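Local coordinates for Lmo0181 protein (Listeria monocytogenes serovar 1/2a, PDB 5F7V), which binds the cyclic glucan cycloalternan as the substrate-binding lipoprotein of an ABC transporter, probably delivering it for uptake, at residues Leu74-Gly86 against Met352-Ile364. Numbering follows the deposited sequence. Where two conformers were deposited one is given.
With GLC (alpha-D-glucopyranose), chain B.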
# COMPACT_ATOMS: atom_id res chain seq x y z
N LEU A 74 -10.21 -1.56 -5.70
CA LEU A 74 -10.16 -1.97 -4.27
C LEU A 74 -8.75 -2.35 -3.98
O LEU A 74 -8.03 -2.79 -4.83
CB LEU A 74 -11.04 -3.17 -3.95
CG LEU A 74 -12.54 -2.89 -4.11
CD1 LEU A 74 -13.30 -4.20 -4.00
CD2 LEU A 74 -13.07 -1.88 -3.14
N ASN A 75 -8.36 -2.10 -2.73
CA ASN A 75 -7.08 -2.59 -2.22
C ASN A 75 -7.28 -3.92 -1.50
O ASN A 75 -8.38 -4.34 -1.18
CB ASN A 75 -6.35 -1.50 -1.40
CG ASN A 75 -7.07 -1.08 -0.16
OD1 ASN A 75 -8.16 -1.52 0.11
ND2 ASN A 75 -6.45 -0.18 0.55
N TYR A 76 -6.15 -4.57 -1.23
CA TYR A 76 -6.15 -5.86 -0.57
C TYR A 76 -6.89 -5.75 0.75
O TYR A 76 -7.72 -6.59 1.06
CB TYR A 76 -4.69 -6.27 -0.37
CG TYR A 76 -4.38 -7.74 -0.10
CD1 TYR A 76 -5.19 -8.58 0.67
CD2 TYR A 76 -3.20 -8.28 -0.58
CE1 TYR A 76 -4.84 -9.89 0.88
CE2 TYR A 76 -2.86 -9.60 -0.40
CZ TYR A 76 -3.68 -10.40 0.36
OH TYR A 76 -3.34 -11.71 0.58
N GLU A 77 -6.60 -4.70 1.50
CA GLU A 77 -7.10 -4.71 2.87
C GLU A 77 -8.55 -4.26 2.97
O GLU A 77 -9.12 -4.48 4.03
CB GLU A 77 -6.15 -3.95 3.81
CG GLU A 77 -5.87 -2.49 3.46
CD GLU A 77 -4.74 -2.23 2.47
OE1 GLU A 77 -4.58 -2.98 1.48
OE2 GLU A 77 -4.00 -1.24 2.64
N THR A 78 -9.17 -3.68 1.94
CA THR A 78 -10.62 -3.38 2.00
C THR A 78 -11.44 -4.39 1.26
O THR A 78 -12.67 -4.43 1.37
CB THR A 78 -10.90 -1.97 1.45
OG1 THR A 78 -9.99 -1.04 2.03
CG2 THR A 78 -12.29 -1.47 1.76
N PHE A 79 -10.79 -5.24 0.46
CA PHE A 79 -11.54 -6.21 -0.34
C PHE A 79 -12.58 -7.02 0.47
O PHE A 79 -13.72 -7.11 0.01
CB PHE A 79 -10.59 -7.16 -1.08
CG PHE A 79 -11.27 -8.33 -1.72
CD1 PHE A 79 -11.96 -8.16 -2.88
CD2 PHE A 79 -11.25 -9.57 -1.12
CE1 PHE A 79 -12.60 -9.24 -3.45
CE2 PHE A 79 -11.86 -10.66 -1.70
CZ PHE A 79 -12.56 -10.49 -2.88
N MET A 80 -12.21 -7.62 1.59
CA MET A 80 -13.14 -8.52 2.26
C MET A 80 -14.39 -7.77 2.71
O MET A 80 -15.50 -8.30 2.62
CB MET A 80 -12.49 -9.23 3.43
CG MET A 80 -13.53 -10.04 4.17
SD MET A 80 -12.83 -10.98 5.52
CE MET A 80 -13.68 -12.52 5.21
N GLN A 81 -14.23 -6.52 3.12
CA GLN A 81 -15.39 -5.71 3.50
C GLN A 81 -16.40 -5.68 2.37
O GLN A 81 -17.61 -5.83 2.60
CB GLN A 81 -14.98 -4.28 3.87
CG GLN A 81 -16.12 -3.50 4.49
CD GLN A 81 -15.75 -2.12 4.99
OE1 GLN A 81 -14.64 -1.61 4.78
NE2 GLN A 81 -16.70 -1.49 5.64
N TYR A 82 -15.94 -5.45 1.15
CA TYR A 82 -16.83 -5.37 -0.03
C TYR A 82 -17.35 -6.72 -0.48
O TYR A 82 -18.52 -6.90 -0.82
CB TYR A 82 -16.13 -4.62 -1.17
CG TYR A 82 -16.14 -3.11 -0.97
CD1 TYR A 82 -15.54 -2.52 0.11
CD2 TYR A 82 -16.80 -2.27 -1.87
CE1 TYR A 82 -15.55 -1.15 0.29
CE2 TYR A 82 -16.84 -0.91 -1.69
CZ TYR A 82 -16.20 -0.35 -0.60
OH TYR A 82 -16.21 1.02 -0.37
N ALA A 83 -16.49 -7.71 -0.45
CA ALA A 83 -16.89 -9.04 -0.90
C ALA A 83 -17.96 -9.57 0.01
O ALA A 83 -18.95 -10.07 -0.49
CB ALA A 83 -15.70 -9.99 -0.96
N GLU A 84 -17.78 -9.41 1.32
CA GLU A 84 -18.73 -9.94 2.29
C GLU A 84 -20.06 -9.17 2.34
O GLU A 84 -21.09 -9.72 2.74
CB GLU A 84 -18.09 -9.99 3.67
CG GLU A 84 -18.86 -10.91 4.61
CD GLU A 84 -18.09 -11.22 5.87
OE1 GLU A 84 -16.88 -10.93 5.99
OE2 GLU A 84 -18.77 -11.79 6.75
N LYS A 85 -20.05 -7.90 1.95
CA LYS A 85 -21.25 -7.06 1.82
C LYS A 85 -22.09 -7.46 0.61
O LYS A 85 -23.26 -7.06 0.55
CB LYS A 85 -20.80 -5.61 1.68
CG LYS A 85 -21.84 -4.51 1.64
CD LYS A 85 -21.21 -3.12 1.67
CE LYS A 85 -19.96 -2.95 0.82
NZ LYS A 85 -19.35 -1.62 0.57
N GLY A 86 -21.53 -8.23 -0.33
CA GLY A 86 -22.24 -8.69 -1.51
C GLY A 86 -22.37 -7.68 -2.64
O GLY A 86 -23.23 -7.85 -3.52
N MET A 352 7.73 -10.90 2.80
CA MET A 352 6.42 -10.27 2.83
C MET A 352 5.52 -10.81 3.94
O MET A 352 5.56 -12.00 4.29
CB MET A 352 5.72 -10.44 1.48
CG MET A 352 5.27 -11.85 1.18
SD MET A 352 4.17 -12.00 -0.26
CE MET A 352 5.40 -11.75 -1.45
N VAL A 353 4.69 -9.93 4.44
CA VAL A 353 3.58 -10.29 5.32
C VAL A 353 2.30 -9.72 4.73
O VAL A 353 2.18 -8.53 4.46
CB VAL A 353 3.82 -9.88 6.78
CG1 VAL A 353 4.91 -10.77 7.35
CG2 VAL A 353 4.04 -8.37 6.94
N LEU A 354 1.34 -10.60 4.49
CA LEU A 354 0.08 -10.22 3.85
C LEU A 354 -0.75 -9.39 4.81
O LEU A 354 -0.67 -9.59 6.03
CB LEU A 354 -0.65 -11.48 3.40
CG LEU A 354 0.12 -12.36 2.43
CD1 LEU A 354 -0.70 -13.61 2.16
CD2 LEU A 354 0.39 -11.62 1.13
N PRO A 355 -1.58 -8.47 4.30
CA PRO A 355 -2.53 -7.80 5.18
C PRO A 355 -3.49 -8.77 5.88
O PRO A 355 -3.88 -9.75 5.24
CB PRO A 355 -3.35 -6.94 4.23
CG PRO A 355 -2.58 -6.89 2.96
CD PRO A 355 -1.86 -8.20 2.88
N PRO A 356 -3.81 -8.53 7.16
CA PRO A 356 -4.91 -9.30 7.73
C PRO A 356 -6.16 -9.12 6.86
O PRO A 356 -6.44 -8.01 6.40
CB PRO A 356 -5.05 -8.69 9.11
CG PRO A 356 -3.78 -8.07 9.40
CD PRO A 356 -3.32 -7.50 8.09
N VAL A 357 -6.93 -10.18 6.69
CA VAL A 357 -8.14 -10.17 5.86
C VAL A 357 -9.37 -10.27 6.76
O VAL A 357 -9.74 -11.36 7.18
CB VAL A 357 -8.07 -11.29 4.80
CG1 VAL A 357 -9.34 -11.37 3.96
CG2 VAL A 357 -6.85 -11.04 3.89
N VAL A 358 -9.93 -9.11 7.08
CA VAL A 358 -11.08 -9.02 7.99
C VAL A 358 -12.01 -7.95 7.46
O VAL A 358 -11.58 -6.91 6.97
CB VAL A 358 -10.62 -8.74 9.43
CG1 VAL A 358 -9.77 -9.88 9.96
CG2 VAL A 358 -9.86 -7.44 9.56
N LYS A 359 -13.31 -8.17 7.59
CA LYS A 359 -14.29 -7.21 7.08
C LYS A 359 -14.25 -5.84 7.76
O LYS A 359 -14.67 -4.88 7.12
CB LYS A 359 -15.70 -7.78 7.12
CG LYS A 359 -16.30 -7.90 8.51
CD LYS A 359 -17.78 -8.23 8.42
CE LYS A 359 -18.35 -8.29 9.82
NZ LYS A 359 -19.71 -8.86 9.77
N ASP A 360 -13.74 -5.75 8.98
CA ASP A 360 -13.76 -4.50 9.74
C ASP A 360 -12.41 -3.81 9.71
O ASP A 360 -12.19 -2.96 10.55
CB ASP A 360 -14.17 -4.78 11.19
CG ASP A 360 -15.57 -5.32 11.32
OD1 ASP A 360 -16.48 -4.69 10.74
OD2 ASP A 360 -15.72 -6.38 12.00
N TRP A 361 -11.54 -4.11 8.75
CA TRP A 361 -10.19 -3.57 8.79
C TRP A 361 -10.13 -2.06 8.85
O TRP A 361 -9.41 -1.50 9.69
CB TRP A 361 -9.40 -4.03 7.57
CG TRP A 361 -7.96 -3.57 7.60
CD1 TRP A 361 -7.37 -2.65 6.79
CD2 TRP A 361 -6.96 -4.02 8.50
NE1 TRP A 361 -6.06 -2.53 7.13
CE2 TRP A 361 -5.75 -3.37 8.17
CE3 TRP A 361 -6.94 -4.92 9.56
CZ2 TRP A 361 -4.56 -3.59 8.84
CZ3 TRP A 361 -5.76 -5.12 10.26
CH2 TRP A 361 -4.56 -4.48 9.88
N ASN A 362 -10.85 -1.36 7.97
CA ASN A 362 -10.76 0.09 7.97
C ASN A 362 -11.30 0.71 9.26
O ASN A 362 -10.71 1.68 9.77
CB ASN A 362 -11.36 0.67 6.69
CG ASN A 362 -10.52 0.39 5.43
OD1 ASN A 362 -9.30 0.13 5.46
ND2 ASN A 362 -11.19 0.45 4.26
N LYS A 363 -12.35 0.12 9.82
CA LYS A 363 -12.93 0.60 11.06
C LYS A 363 -11.98 0.40 12.24
O LYS A 363 -11.73 1.33 13.04
CB LYS A 363 -14.24 -0.15 11.28
CG LYS A 363 -14.94 0.37 12.49
CD LYS A 363 -15.94 -0.58 13.08
CE LYS A 363 -16.94 -1.12 12.10
NZ LYS A 363 -18.25 -1.01 12.79
N ILE A 364 -11.40 -0.79 12.36
CA ILE A 364 -10.45 -1.03 13.44
C ILE A 364 -9.20 -0.18 13.23
O ILE A 364 -8.62 0.29 14.20
CB ILE A 364 -10.15 -2.51 13.76
CG1 ILE A 364 -9.34 -3.22 12.67
CG2 ILE A 364 -11.44 -3.23 14.09
CD1 ILE A 364 -8.93 -4.64 13.03
C1 GLC B . -0.94 2.08 -1.96
C2 GLC B . -1.37 0.82 -2.68
C3 GLC B . -2.59 0.22 -2.00
C4 GLC B . -2.34 0.05 -0.51
C5 GLC B . -1.94 1.38 0.11
C6 GLC B . -1.57 1.27 1.58
O2 GLC B . -1.64 1.14 -4.05
O3 GLC B . -2.81 -1.06 -2.59
O4 GLC B . -3.58 -0.34 0.09
O5 GLC B . -0.76 1.87 -0.56
O6 GLC B . -1.04 2.57 1.92
O HOH W 1 -7.69 0.80 3.18
O HOH W 2 -11.79 -5.29 4.76
O HOH W 3 -8.68 -6.96 5.34
O HOH W 4 -12.35 -2.62 5.74
O HOH W 5 -13.97 1.00 4.17
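The ring of Pro-355 sits squarely on one face of Tyr-76: its CD lies 3.6 Å from the centroid of the Tyr-76 ring and 8° off the normal, a CH-pi contact. Tyr-76 CG stands anti to the backbone N (chi1 -161°), carrying the phenol to where the methyls of Leu-354 cup the hydroxyl. Val-357 fills the groove between Tyr-76 and Met-80, with CG2 at the Tyr-76 ring edge and CG1 3.8 Å from Met-80 CB. Met-80, extended through its first two torsions, lays SD 3.5 Å from both Val-357 O and Lys-359 N.

Further along, helix 76-85 and the loop come closest, with the CA atoms of Gln-81 and Lys-359 4.0 Å apart. Here Gln-81 CG lies 3.3 Å from Lys-359 O, while the extended Lys-359 crosses Glu-84 obliquely, CB and CD meeting its OE1; Lys-359 NZ and Glu-84 OE2 remain 4.3 Å apart, beyond a salt bridge.

Toward the sugar, Glu-77 CB rests 3.5 Å from Trp-361 CD1, and the chain then turns at chi2 (-86°) so that OE2 accepts from O4 of the glucose. Asn-180 bonds both Glu-77 OE2 and Trp-361 NE1, bracing this pair. Asn-75, the N-cap of helix 76-85, gives ND2 to the same O4 and takes the Thr-78 hydroxyl on an OD1 lone pair; Asn-362 ND2 in turn donates to Thr-78 OG1 (2.9 Å). Asn-75 and Glu-77 belong to the glycan pocket, consistent with the cleft of a type II periplasmic-binding-protein fold.

Waters bridge Glu-77 O to Val-358 and Gln-81 OE1 to Asn-362. Apolar interlocking thus joins the helix to the crossing segment on one flank, while the polar relay from Asn-362 through Thr-78 to Asn-75 probably helps orient the amide that reads the glucan.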